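Long-range contacts in V-type ATP synthase alpha chain (Thermoplasma volcanium, PDB 4O1S), which is an intein, a compact and mostly beta-stranded domain of the H-int clan that is carried within subunit A of a V-type ATPase: residues S7-V12 with T19-D24; S28-E33 with E44-K49; S76-I81 with F144-L149; G85-S90 with G163-H168; L97-E102 with D117-V122. All blocks are in the same frame, centred on the assembly; numbering follows the deposited sequence.

Contact 1: S7-V12 with T19-D24. With SO4 (sulfate ion), chain F.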
# COMPACT_ATOMS: atom_id res chain seq x y z
N SER A 7 1.16 -6.70 3.22
CA SER A 7 2.16 -7.69 3.58
C SER A 7 3.53 -7.03 3.67
O SER A 7 3.78 -5.99 3.06
CB SER A 7 2.19 -8.81 2.56
OG SER A 7 3.50 -9.32 2.42
N GLY A 8 4.42 -7.64 4.43
CA GLY A 8 5.71 -7.03 4.69
C GLY A 8 6.59 -7.07 3.47
O GLY A 8 7.64 -6.43 3.41
N GLU A 9 6.15 -7.84 2.47
CA GLU A 9 6.94 -8.05 1.26
C GLU A 9 6.64 -6.95 0.26
O GLU A 9 7.26 -6.88 -0.78
CB GLU A 9 6.61 -9.40 0.64
CG GLU A 9 6.97 -10.56 1.55
CD GLU A 9 8.48 -10.73 1.69
OE1 GLU A 9 9.21 -10.39 0.72
OE2 GLU A 9 8.94 -11.21 2.77
N THR A 10 5.68 -6.11 0.60
CA THR A 10 5.21 -5.09 -0.31
C THR A 10 6.32 -4.08 -0.54
O THR A 10 6.84 -3.51 0.41
CB THR A 10 3.98 -4.36 0.27
OG1 THR A 10 2.96 -5.32 0.58
CG2 THR A 10 3.43 -3.32 -0.71
N PRO A 11 6.68 -3.85 -1.82
CA PRO A 11 7.59 -2.76 -2.15
C PRO A 11 6.88 -1.44 -1.98
O PRO A 11 5.73 -1.29 -2.38
CB PRO A 11 7.87 -2.98 -3.65
CG PRO A 11 7.45 -4.36 -3.93
CD PRO A 11 6.29 -4.62 -3.01
N VAL A 12 7.58 -0.49 -1.38
CA VAL A 12 7.16 0.90 -1.46
C VAL A 12 8.22 1.64 -2.26
O VAL A 12 9.35 1.18 -2.36
CB VAL A 12 7.00 1.50 -0.10
CG1 VAL A 12 5.94 0.74 0.62
CG2 VAL A 12 8.27 1.40 0.66
N THR A 19 13.83 1.22 -4.08
CA THR A 19 12.67 0.40 -3.83
C THR A 19 13.02 -0.38 -2.59
O THR A 19 14.12 -0.89 -2.45
CB THR A 19 12.44 -0.57 -4.96
OG1 THR A 19 12.53 0.14 -6.19
CG2 THR A 19 11.07 -1.17 -4.86
N ILE A 20 12.06 -0.48 -1.68
CA ILE A 20 12.28 -1.20 -0.44
C ILE A 20 11.00 -1.90 0.03
O ILE A 20 9.88 -1.37 -0.10
CB ILE A 20 12.83 -0.25 0.66
CG1 ILE A 20 13.38 -1.03 1.83
CG2 ILE A 20 11.76 0.72 1.16
CD1 ILE A 20 13.99 -0.14 2.88
N LYS A 21 11.18 -3.11 0.53
CA LYS A 21 10.07 -3.86 1.09
C LYS A 21 9.66 -3.19 2.39
O LYS A 21 10.53 -2.80 3.18
CB LYS A 21 10.50 -5.30 1.37
CG LYS A 21 10.71 -6.15 0.14
CD LYS A 21 11.09 -7.54 0.55
CE LYS A 21 11.93 -8.23 -0.49
NZ LYS A 21 12.71 -9.29 0.19
N ILE A 22 8.36 -3.04 2.61
CA ILE A 22 7.88 -2.33 3.80
C ILE A 22 8.39 -2.93 5.12
O ILE A 22 8.72 -2.21 6.05
CB ILE A 22 6.35 -2.14 3.79
CG1 ILE A 22 5.92 -1.12 4.85
CG2 ILE A 22 5.61 -3.48 3.97
CD1 ILE A 22 4.54 -0.43 4.55
N LYS A 23 8.53 -4.24 5.19
CA LYS A 23 9.01 -4.84 6.43
C LYS A 23 10.47 -4.47 6.71
O LYS A 23 10.87 -4.35 7.87
CB LYS A 23 8.84 -6.36 6.41
CG LYS A 23 9.86 -7.09 5.55
CD LYS A 23 9.52 -8.56 5.54
CE LYS A 23 10.51 -9.35 4.72
NZ LYS A 23 11.88 -8.83 4.97
N ASP A 24 11.26 -4.26 5.66
CA ASP A 24 12.66 -3.89 5.84
C ASP A 24 12.78 -2.43 6.28
O ASP A 24 13.58 -2.09 7.17
CB ASP A 24 13.47 -4.13 4.57
CG ASP A 24 13.57 -5.60 4.22
OD1 ASP A 24 13.41 -6.44 5.14
OD2 ASP A 24 13.78 -5.93 3.02
S SO4 F . 3.65 -13.44 3.98
O1 SO4 F . 3.35 -12.58 2.83
O2 SO4 F . 3.59 -12.67 5.23
O3 SO4 F . 2.67 -14.53 4.04
O4 SO4 F . 5.00 -14.01 3.86

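Contact 2: S28-E33 with E44-K49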
# COMPACT_ATOMS: atom_id res chain seq x y z
N SER A 28 14.29 -1.14 9.90
CA SER A 28 15.40 -0.20 9.93
C SER A 28 15.05 1.04 10.75
O SER A 28 15.81 1.47 11.62
CB SER A 28 15.76 0.19 8.50
OG SER A 28 16.84 1.11 8.51
N GLU A 29 13.88 1.61 10.46
CA GLU A 29 13.42 2.80 11.15
C GLU A 29 13.18 2.52 12.63
O GLU A 29 13.35 3.39 13.47
CB GLU A 29 12.14 3.30 10.48
CG GLU A 29 12.35 3.80 9.07
CD GLU A 29 13.16 5.07 9.05
OE1 GLU A 29 13.24 5.74 10.10
OE2 GLU A 29 13.73 5.41 8.00
N ARG A 30 12.84 1.28 12.94
CA ARG A 30 12.55 0.91 14.30
C ARG A 30 13.78 1.06 15.21
O ARG A 30 13.65 1.39 16.39
CB ARG A 30 12.00 -0.51 14.33
CG ARG A 30 11.37 -0.86 15.64
CD ARG A 30 10.81 -2.27 15.64
NE ARG A 30 10.12 -2.53 16.90
CZ ARG A 30 10.67 -3.13 17.95
NH1 ARG A 30 11.92 -3.57 17.88
NH2 ARG A 30 9.98 -3.28 19.05
N LYS A 31 14.96 0.85 14.65
CA LYS A 31 16.21 0.91 15.41
C LYS A 31 16.75 2.30 15.63
O LYS A 31 17.61 2.50 16.49
CB LYS A 31 17.32 0.18 14.67
CG LYS A 31 17.04 -1.23 14.29
CD LYS A 31 18.33 -1.82 13.75
CE LYS A 31 18.18 -3.30 13.56
NZ LYS A 31 16.80 -3.60 13.08
N LYS A 32 16.33 3.26 14.81
CA LYS A 32 16.91 4.61 14.86
C LYS A 32 16.63 5.35 16.19
O LYS A 32 15.47 5.46 16.61
CB LYS A 32 16.41 5.42 13.67
CG LYS A 32 16.99 4.96 12.34
CD LYS A 32 16.14 5.47 11.20
CE LYS A 32 16.94 5.93 10.03
NZ LYS A 32 17.75 4.79 9.54
N GLU A 33 17.70 5.84 16.85
CA GLU A 33 17.60 6.63 18.11
C GLU A 33 16.70 7.87 17.96
O GLU A 33 15.89 8.17 18.84
CB GLU A 33 18.99 7.01 18.64
CG GLU A 33 19.03 8.36 19.38
CD GLU A 33 19.51 9.53 18.49
OE1 GLU A 33 19.67 9.32 17.27
OE2 GLU A 33 19.73 10.64 19.01
N GLU A 44 1.95 -1.70 16.71
CA GLU A 44 3.12 -0.90 16.99
C GLU A 44 3.27 0.22 15.97
O GLU A 44 2.98 0.05 14.76
CB GLU A 44 4.37 -1.76 16.99
CG GLU A 44 5.56 -1.03 17.55
CD GLU A 44 6.80 -1.90 17.59
OE1 GLU A 44 7.43 -2.10 16.53
OE2 GLU A 44 7.14 -2.37 18.70
N ILE A 45 3.74 1.37 16.45
CA ILE A 45 3.91 2.54 15.60
C ILE A 45 5.30 3.18 15.74
O ILE A 45 5.86 3.27 16.85
CB ILE A 45 2.82 3.58 15.88
CG1 ILE A 45 1.47 3.02 15.44
CG2 ILE A 45 3.08 4.86 15.13
CD1 ILE A 45 0.30 3.62 16.20
N ILE A 46 5.86 3.60 14.62
CA ILE A 46 7.07 4.36 14.68
C ILE A 46 6.77 5.75 14.19
O ILE A 46 6.19 5.95 13.11
CB ILE A 46 8.22 3.77 13.85
CG1 ILE A 46 8.33 2.26 14.03
CG2 ILE A 46 9.54 4.47 14.20
CD1 ILE A 46 9.27 1.65 13.00
N HIS A 47 7.17 6.72 14.99
CA HIS A 47 7.07 8.09 14.58
C HIS A 47 8.45 8.54 14.08
O HIS A 47 9.45 8.47 14.80
CB HIS A 47 6.52 8.94 15.73
CG HIS A 47 6.28 10.37 15.38
ND1 HIS A 47 6.01 10.78 14.09
CD2 HIS A 47 6.31 11.49 16.13
CE1 HIS A 47 5.86 12.09 14.07
NE2 HIS A 47 6.04 12.55 15.30
N LEU A 48 8.50 8.97 12.84
CA LEU A 48 9.76 9.24 12.18
C LEU A 48 10.23 10.67 12.42
O LEU A 48 9.53 11.62 12.05
CB LEU A 48 9.60 9.01 10.66
CG LEU A 48 9.82 7.60 10.10
CD1 LEU A 48 9.71 6.52 11.16
CD2 LEU A 48 8.84 7.37 9.01
N LYS A 49 11.41 10.83 13.01
CA LYS A 49 12.04 12.14 13.09
C LYS A 49 12.22 12.80 11.69
O LYS A 49 11.80 13.93 11.50
CB LYS A 49 13.36 12.08 13.87
CG LYS A 49 14.15 13.38 13.83
CD LYS A 49 13.81 14.29 15.01
CE LYS A 49 14.82 14.15 16.16
NZ LYS A 49 14.24 13.56 17.42

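Contact 3: S76-I81 with F144-L149. With SO4 (sulfate ion), chain F.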
# COMPACT_ATOMS: atom_id res chain seq x y z
N SER A 76 -4.99 -12.06 10.40
CA SER A 76 -5.24 -13.47 10.23
C SER A 76 -5.45 -13.76 8.78
O SER A 76 -5.46 -14.92 8.36
CB SER A 76 -6.54 -13.84 10.96
OG SER A 76 -6.30 -13.94 12.35
N TYR A 77 -5.67 -12.69 8.01
CA TYR A 77 -6.08 -12.85 6.64
C TYR A 77 -5.30 -11.94 5.73
O TYR A 77 -5.02 -10.79 6.08
CB TYR A 77 -7.57 -12.55 6.48
CG TYR A 77 -8.43 -13.45 7.28
CD1 TYR A 77 -8.71 -14.73 6.85
CD2 TYR A 77 -8.93 -13.04 8.51
CE1 TYR A 77 -9.49 -15.58 7.61
CE2 TYR A 77 -9.70 -13.89 9.28
CZ TYR A 77 -9.99 -15.15 8.82
OH TYR A 77 -10.76 -16.01 9.59
N LEU A 78 -4.99 -12.45 4.55
CA LEU A 78 -4.39 -11.65 3.50
C LEU A 78 -5.15 -11.94 2.19
O LEU A 78 -5.54 -13.10 1.93
CB LEU A 78 -2.92 -12.02 3.33
CG LEU A 78 -1.81 -11.03 3.64
CD1 LEU A 78 -2.25 -9.81 4.43
CD2 LEU A 78 -0.65 -11.77 4.32
N VAL A 79 -5.39 -10.90 1.40
CA VAL A 79 -5.91 -11.04 0.04
C VAL A 79 -4.78 -10.79 -0.95
O VAL A 79 -4.16 -9.72 -0.95
CB VAL A 79 -7.00 -10.02 -0.21
CG1 VAL A 79 -7.64 -10.27 -1.57
CG2 VAL A 79 -8.03 -10.06 0.94
N ARG A 80 -4.48 -11.79 -1.78
CA ARG A 80 -3.36 -11.65 -2.72
C ARG A 80 -3.97 -11.46 -4.08
O ARG A 80 -4.79 -12.26 -4.53
CB ARG A 80 -2.47 -12.89 -2.70
CG ARG A 80 -2.32 -13.50 -1.31
CD ARG A 80 -0.99 -14.16 -1.19
NE ARG A 80 -0.73 -14.78 0.12
CZ ARG A 80 0.15 -14.31 1.01
NH1 ARG A 80 0.83 -13.19 0.75
NH2 ARG A 80 0.35 -14.97 2.16
N ILE A 81 -3.57 -10.37 -4.71
CA ILE A 81 -4.16 -9.95 -5.98
C ILE A 81 -3.13 -9.95 -7.09
O ILE A 81 -2.02 -9.43 -6.95
CB ILE A 81 -4.70 -8.53 -5.87
CG1 ILE A 81 -5.70 -8.46 -4.72
CG2 ILE A 81 -5.32 -8.07 -7.19
CD1 ILE A 81 -5.88 -7.07 -4.17
N PHE A 144 -0.14 -13.37 9.98
CA PHE A 144 0.67 -12.48 9.20
C PHE A 144 1.01 -11.20 9.92
O PHE A 144 0.18 -10.58 10.61
CB PHE A 144 -0.00 -12.16 7.88
CG PHE A 144 -0.56 -13.36 7.18
CD1 PHE A 144 0.28 -14.21 6.48
CD2 PHE A 144 -1.93 -13.62 7.20
CE1 PHE A 144 -0.25 -15.31 5.80
CE2 PHE A 144 -2.47 -14.72 6.53
CZ PHE A 144 -1.63 -15.57 5.84
N ASP A 145 2.28 -10.82 9.76
CA ASP A 145 2.71 -9.48 10.07
C ASP A 145 2.22 -8.55 8.96
O ASP A 145 2.42 -8.82 7.77
CB ASP A 145 4.23 -9.44 10.10
CG ASP A 145 4.78 -10.06 11.34
OD1 ASP A 145 4.00 -10.19 12.33
OD2 ASP A 145 5.97 -10.40 11.33
N VAL A 146 1.55 -7.46 9.34
CA VAL A 146 1.13 -6.51 8.32
C VAL A 146 1.62 -5.11 8.67
O VAL A 146 1.93 -4.83 9.83
CB VAL A 146 -0.41 -6.56 8.03
CG1 VAL A 146 -0.79 -7.91 7.51
CG2 VAL A 146 -1.21 -6.25 9.27
N TYR A 147 1.71 -4.27 7.65
CA TYR A 147 2.35 -2.96 7.76
C TYR A 147 1.54 -1.91 7.01
O TYR A 147 0.82 -2.20 6.05
CB TYR A 147 3.76 -3.03 7.16
CG TYR A 147 4.69 -4.00 7.86
CD1 TYR A 147 5.55 -3.56 8.86
CD2 TYR A 147 4.72 -5.36 7.52
CE1 TYR A 147 6.40 -4.42 9.51
CE2 TYR A 147 5.58 -6.24 8.17
CZ TYR A 147 6.43 -5.76 9.17
OH TYR A 147 7.31 -6.59 9.86
N ASP A 148 1.68 -0.67 7.46
CA ASP A 148 1.03 0.48 6.83
C ASP A 148 1.94 1.67 7.06
O ASP A 148 2.72 1.70 8.00
CB ASP A 148 -0.34 0.72 7.46
CG ASP A 148 -1.20 1.73 6.67
OD1 ASP A 148 -0.79 2.11 5.55
OD2 ASP A 148 -2.29 2.12 7.18
N LEU A 149 1.85 2.65 6.18
CA LEU A 149 2.47 3.93 6.45
C LEU A 149 1.43 5.02 6.24
O LEU A 149 0.39 4.75 5.65
CB LEU A 149 3.68 4.13 5.55
CG LEU A 149 3.53 3.84 4.07
CD1 LEU A 149 2.72 4.93 3.40
CD2 LEU A 149 4.90 3.77 3.43
S SO4 F . 3.65 -13.44 3.98
O1 SO4 F . 3.35 -12.58 2.83
O2 SO4 F . 3.59 -12.67 5.23
O3 SO4 F . 2.67 -14.53 4.04
O4 SO4 F . 5.00 -14.01 3.86

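Contact 4: G85-S90 with G163-H168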
# COMPACT_ATOMS: atom_id res chain seq x y z
N GLY A 85 -1.61 -7.82 -16.24
CA GLY A 85 -0.36 -7.15 -16.51
C GLY A 85 0.81 -7.49 -15.60
O GLY A 85 1.85 -6.83 -15.65
N GLY A 86 0.64 -8.51 -14.75
CA GLY A 86 1.74 -8.97 -13.89
C GLY A 86 1.95 -8.14 -12.65
O GLY A 86 3.03 -8.12 -12.10
N ARG A 87 0.92 -7.43 -12.22
CA ARG A 87 1.01 -6.63 -11.01
C ARG A 87 0.44 -7.40 -9.84
O ARG A 87 -0.51 -8.18 -10.00
CB ARG A 87 0.25 -5.33 -11.18
CG ARG A 87 0.79 -4.46 -12.28
CD ARG A 87 0.07 -3.15 -12.33
NE ARG A 87 0.84 -2.22 -13.14
CZ ARG A 87 0.77 -2.18 -14.46
NH1 ARG A 87 -0.06 -2.99 -15.12
NH2 ARG A 87 1.52 -1.32 -15.12
N SER A 88 1.01 -7.19 -8.65
CA SER A 88 0.56 -7.92 -7.47
C SER A 88 0.73 -7.14 -6.16
O SER A 88 1.64 -6.31 -6.01
CB SER A 88 1.27 -9.26 -7.36
OG SER A 88 2.61 -9.07 -6.99
N VAL A 89 -0.17 -7.42 -5.23
CA VAL A 89 -0.01 -6.96 -3.87
C VAL A 89 -0.86 -7.87 -2.96
O VAL A 89 -1.91 -8.37 -3.37
CB VAL A 89 -0.39 -5.48 -3.74
CG1 VAL A 89 -1.88 -5.29 -4.00
CG2 VAL A 89 0.02 -4.91 -2.37
N SER A 90 -0.35 -8.16 -1.77
CA SER A 90 -1.13 -8.91 -0.79
C SER A 90 -1.52 -7.90 0.28
O SER A 90 -0.67 -7.17 0.82
CB SER A 90 -0.33 -10.08 -0.18
OG SER A 90 0.07 -11.03 -1.15
N GLY A 163 4.45 -3.39 -9.47
CA GLY A 163 3.79 -2.80 -10.63
C GLY A 163 3.04 -1.53 -10.29
O GLY A 163 2.10 -1.16 -10.99
N LEU A 164 3.46 -0.89 -9.20
CA LEU A 164 2.95 0.41 -8.81
C LEU A 164 1.42 0.45 -8.70
O LEU A 164 0.75 1.28 -9.34
CB LEU A 164 3.42 1.50 -9.78
CG LEU A 164 4.89 1.50 -10.22
CD1 LEU A 164 5.13 2.66 -11.12
CD2 LEU A 164 5.82 1.59 -9.06
N LEU A 165 0.87 -0.45 -7.90
CA LEU A 165 -0.55 -0.38 -7.61
C LEU A 165 -0.83 0.80 -6.67
O LEU A 165 0.07 1.27 -5.93
CB LEU A 165 -1.04 -1.68 -6.99
CG LEU A 165 -0.87 -2.88 -7.92
CD1 LEU A 165 -0.89 -4.19 -7.13
CD2 LEU A 165 -1.96 -2.89 -8.99
N VAL A 166 -2.07 1.28 -6.73
CA VAL A 166 -2.45 2.46 -6.02
C VAL A 166 -3.37 2.03 -4.90
O VAL A 166 -4.46 1.47 -5.15
CB VAL A 166 -3.18 3.48 -6.94
CG1 VAL A 166 -3.53 4.76 -6.15
CG2 VAL A 166 -2.33 3.79 -8.17
N LEU A 167 -2.94 2.31 -3.67
CA LEU A 167 -3.62 1.75 -2.50
C LEU A 167 -4.24 2.85 -1.67
O LEU A 167 -3.55 3.79 -1.26
CB LEU A 167 -2.65 0.91 -1.69
CG LEU A 167 -2.09 -0.21 -2.58
CD1 LEU A 167 -0.81 -0.85 -2.08
CD2 LEU A 167 -3.17 -1.25 -2.74
N HIS A 168 -5.54 2.74 -1.44
CA HIS A 168 -6.24 3.70 -0.60
C HIS A 168 -6.17 3.36 0.89
O HIS A 168 -7.10 2.76 1.45
CB HIS A 168 -7.70 3.83 -1.01
CG HIS A 168 -8.40 4.93 -0.30
ND1 HIS A 168 -9.57 4.75 0.40
CD2 HIS A 168 -8.07 6.24 -0.13
CE1 HIS A 168 -9.95 5.89 0.94
NE2 HIS A 168 -9.06 6.81 0.63
O HOH W 1 3.62 0.05 -13.63

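Contact 5: L97-E102 with D117-V122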
# COMPACT_ATOMS: atom_id res chain seq x y z
N LEU A 97 -8.80 -0.77 -2.97
CA LEU A 97 -8.20 -0.52 -4.26
C LEU A 97 -9.15 0.40 -5.00
O LEU A 97 -10.28 0.62 -4.57
CB LEU A 97 -8.00 -1.82 -5.04
CG LEU A 97 -7.06 -2.97 -4.60
CD1 LEU A 97 -5.63 -2.60 -4.69
CD2 LEU A 97 -7.36 -3.51 -3.19
N PHE A 98 -8.69 0.96 -6.12
CA PHE A 98 -9.54 1.80 -6.94
C PHE A 98 -9.93 1.05 -8.20
O PHE A 98 -9.07 0.49 -8.89
CB PHE A 98 -8.79 3.08 -7.31
CG PHE A 98 -8.64 4.02 -6.18
CD1 PHE A 98 -9.73 4.79 -5.74
CD2 PHE A 98 -7.42 4.13 -5.51
CE1 PHE A 98 -9.61 5.66 -4.67
CE2 PHE A 98 -7.27 4.99 -4.43
CZ PHE A 98 -8.36 5.76 -4.00
N VAL A 99 -11.23 1.05 -8.50
CA VAL A 99 -11.73 0.32 -9.67
C VAL A 99 -12.40 1.21 -10.68
O VAL A 99 -13.27 2.02 -10.34
CB VAL A 99 -12.73 -0.79 -9.26
CG1 VAL A 99 -13.21 -1.55 -10.49
CG2 VAL A 99 -12.04 -1.74 -8.36
N LEU A 100 -12.00 1.05 -11.93
CA LEU A 100 -12.66 1.73 -13.03
C LEU A 100 -13.94 1.01 -13.41
O LEU A 100 -13.89 -0.07 -13.96
CB LEU A 100 -11.72 1.79 -14.22
CG LEU A 100 -12.33 2.35 -15.50
CD1 LEU A 100 -12.83 3.78 -15.30
CD2 LEU A 100 -11.30 2.27 -16.61
N THR A 101 -15.09 1.61 -13.11
CA THR A 101 -16.38 1.06 -13.52
C THR A 101 -16.99 1.91 -14.65
O THR A 101 -16.53 3.01 -14.93
CB THR A 101 -17.37 1.03 -12.33
OG1 THR A 101 -17.84 2.36 -12.05
CG2 THR A 101 -16.68 0.55 -11.09
N GLU A 102 -18.06 1.39 -15.26
CA GLU A 102 -18.84 2.12 -16.26
C GLU A 102 -19.30 3.50 -15.78
O GLU A 102 -19.54 4.40 -16.57
CB GLU A 102 -20.07 1.30 -16.62
CG GLU A 102 -20.52 1.41 -18.06
CD GLU A 102 -21.30 0.18 -18.51
OE1 GLU A 102 -21.52 -0.72 -17.68
OE2 GLU A 102 -21.69 0.12 -19.70
N ASP A 117 -12.30 -7.25 -12.43
CA ASP A 117 -12.14 -5.84 -12.04
C ASP A 117 -10.85 -5.17 -12.53
O ASP A 117 -9.78 -5.78 -12.55
CB ASP A 117 -12.28 -5.68 -10.52
CG ASP A 117 -13.70 -5.94 -10.05
OD1 ASP A 117 -14.58 -6.10 -10.93
OD2 ASP A 117 -13.94 -5.98 -8.81
N MET A 118 -10.96 -3.90 -12.94
CA MET A 118 -9.80 -3.14 -13.42
C MET A 118 -9.28 -2.23 -12.32
O MET A 118 -9.96 -1.27 -11.92
CB MET A 118 -10.15 -2.33 -14.67
CG MET A 118 -10.45 -3.22 -15.85
SD MET A 118 -11.09 -2.36 -17.29
CE MET A 118 -9.56 -1.99 -18.13
N ILE A 119 -8.09 -2.53 -11.81
CA ILE A 119 -7.62 -1.75 -10.68
C ILE A 119 -6.58 -0.73 -11.11
O ILE A 119 -5.90 -0.91 -12.11
CB ILE A 119 -7.13 -2.62 -9.51
CG1 ILE A 119 -5.89 -3.43 -9.88
CG2 ILE A 119 -8.23 -3.55 -9.04
CD1 ILE A 119 -5.31 -4.15 -8.65
N ALA A 120 -6.51 0.35 -10.34
CA ALA A 120 -5.64 1.47 -10.63
C ALA A 120 -4.17 1.14 -10.35
O ALA A 120 -3.80 0.68 -9.26
CB ALA A 120 -6.09 2.69 -9.82
N ALA A 121 -3.34 1.38 -11.35
CA ALA A 121 -1.91 1.21 -11.25
C ALA A 121 -1.28 2.44 -11.86
O ALA A 121 -1.97 3.22 -12.52
CB ALA A 121 -1.49 -0.01 -12.01
N VAL A 122 0.01 2.62 -11.67
CA VAL A 122 0.72 3.73 -12.27
C VAL A 122 1.79 3.25 -13.25
O VAL A 122 2.63 2.41 -12.90
CB VAL A 122 1.35 4.57 -11.20
CG1 VAL A 122 2.25 5.62 -11.80
CG2 VAL A 122 0.27 5.20 -10.38
O HOH W 2 -6.03 0.42 -7.24
O HOH W 3 -13.51 -2.96 -13.48

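Contact 1: S7-V12 with T19-D24
With CG anti to its carbonyl carbon (chi1 -63°) and the chain bent at chi2 (-70°), Glu9 lays its carboxylate alongside Lys21 and Lys23. Glu9 OE1 makes only a long salt bridge to Lys21 NZ, 3.7 Å, while OE2 rests near Lys23 CE; Lys23 NZ instead pairs with Asp24 OD1 at 2.8 Å. The backbones form a short antiparallel hairpin, Val12 and Ile20 exchanging two hydrogen bonds (Val12 N to Ile20 O 2.8 Å, Ile20 N to Val12 O 3.2 Å). Past Lys21, the N-cap, the pairing continues into the helix start: Ile22 N donates to Thr10 O at 2.7 Å and Lys23 N to Gly8 O at 3.0 Å. Ser7 OG takes the N-H of Glu9 in an ST turn and also donates to a sulfate. Around the hairpin, Ile22 and Lys23 rest on Tyr147 of strand 143-149, Thr10 touches Val89 of strand 88-91, and the backbones of Ser7 and Ser90 are hydrogen-bonded.

Contact 2: S28-E33 with E44-K49
Glu29 presents its CB to the methyl groups of the strand, 4.1 Å from Leu48 CD1 and 4.2 Å from Ile46 CD1. Bent at chi2 (-68°), the Glu29 chain crosses Leu48 at about a right angle and sets Glu29 OE1 3.8 Å from Leu48 CD1. The carbonyl O of Glu29 accepts from Lys32 N and from Asn35 ND2. Here helix 22-31 of the intein fold packs against the five-stranded antiparallel sheet, and Ile46 of strand 43-58 turns its side chain toward the helix. Next comes Arg30, whose CB sits 3.7 Å from Ile46 CD1. From there the chain runs straight out to NE, and the guanidinium grips Glu44 side-on: in a two-bond salt bridge Arg30 NE donates to Glu44 OE1 at 2.7 Å and Arg30 NH2 to Glu44 OE2 at 3.0 Å. Both oxygens are approached on their syn sides, with the guanidinium and carboxylate planes just 16° apart. Glu44 OE1 has a second partner in the hydroxyl of Tyr26, one turn before Arg30 in the helix.

Contact 3: S76-I81 with F144-L149
Two antiparallel sheets of the intein fold come together here, strand 77-83 from one and strand 143-149 from the other, their local axes 8.4 Å apart at closest and turned by 68°. Phe144 carries most of the contact. With CG anti to its carbonyl carbon, its ring reaches under Leu78, whose CD2 stands over one face, 3.5 Å from the Phe144 ring centroid, in a CH-pi contact. Leu78 divides its two methyls: CD2 goes to the ring, while CD1 passes Val146 CG1 at 3.9 Å. At the ring edge, close to its plane, Ser76 O lies 3.5 Å from Phe144 CE2, with Tyr77 N also near the rim. Arg80 and Phe144 extend toward each other from opposite directions, Arg80 NH2 ending 3.7 Å from Phe144 CE1 and the guanidinium almost perpendicular to the ring (planes 88° apart). At its edge it holds a sulfate shared with Ser7 OG: Arg80 NH2 to sulfate O3 is 3.0 Å; Arg80 NH1 to sulfate O1, 3.3 Å, is weak. Arg80 is positioned from outside the two segments, through a salt bridge from NE to Glu140 and a hydrogen bond from NH1 to Ser90. Between the strands the hold is therefore apolar, whereas the arginine, shared by Glu140 and an ion probably from the crystallisation liquor, marks a spot that probably suits an anion.

Contact 4: G85-S90 with G163-H168
The guanidinium of Arg87 works through its edge, where Gly163 O and a water both lie in its plane. In the intein fold this pins the loop leading into strand 88-91 to the one leading into strand 165-168, two strands of different sheets whose local directions differ by 30°. Arg87 NE gives a hydrogen bond to Gly163 O at 2.7 Å, the donor arriving in the carbonyl plane, on a lone pair of the oxygen, although the N-H...O angle is 141°. Water 1 accepts from Arg87 NH2 at 2.9 Å and returns a weak bond to Gly163 O. NH1, on the far side of the group, forms a salt bridge with Asp132, and Ala121 packs beside the arginine. The aliphatic part of Arg87 crosses Leu165, CD to CD2 3.9 Å, and its CG lies 3.8 Å from the CA of Gly163, where no side chain intervenes. Further along, buried apolar side chains take over. Val89, with CG1 wedged between its backbone N and carbonyl carbon (chi1 66°), sends that methyl to Leu165 CD1, 3.5 Å away. Val89 CG2 meets Leu167 CD1 tip to tip at 4.2 Å, and Leu167 packs in turn on Leu97 and Phe158. Leu165 itself uses both branches: CD2 goes to the arginine, and CD1 touches not just Val89 but also the carbonyl O of Ser88, at 3.5 Å.

Contact 5: L97-E102 with D117-V122
Val99 and Ile119 come within 4.7 Å, CA to CA, where their strands cross at 120° and share a single bridge. Phe98 O accepts from Ala120 N at 2.9 Å and Met118 O from Leu100 N at 3.1 Å; the same two carbonyls also receive the CA-H groups of Ile119 and Val99. To either side of the bridge a water takes the place of a further direct bond. Water 3 joins Met118 N, 2.8 Å away, to Leu100 O, 3.0 Å away, and water 2 accepts from Phe98 N near the carbonyl of Ala120. The crossing joins strands of two four-stranded sheets in the intein domain, 96-101 lying beside 165-168 and 118-122 outermost in the other, though its backbone also bonds Val166. On the buried side, Ile119 has CG1 between its backbone N and carbonyl carbon (chi1 65°), and its CD1 approaches Leu97 CD1 at 4.3 Å. Val99 CG2 meets Ile119 CG2 at the same 4.3 Å. Phe98 offers Ala120 only its CB, 3.7 Å from the alanine CB, while its ring runs off to meet that of His168. Leu100 and Met118 flank the more exposed end, CB beside CB.

Contact 4 lies nearest the centre of the chain, about 8 Å from it, and contact 2 farthest, about 19 Å, though the residues touching in contact 2 are mostly buried. Contacts 1 and 2 share helix 22-31: contact 1 holds its start to a partly exposed hairpin, contact 2 its later turn to the large sheet. Contacts 4 and 5 are tied by backbone bonds from 163-168 to 117-122 and by Leu97 against Leu167. Contact 3 touches contact 4 through adjacent strands 77-83 and 88-91, and contact 1 at Tyr147. Backbone pairing dominates contacts 1 and 5, a salt bridge marks contact 2, and contacts 3 and 4 combine buried apolar side chains with an arginine at one end.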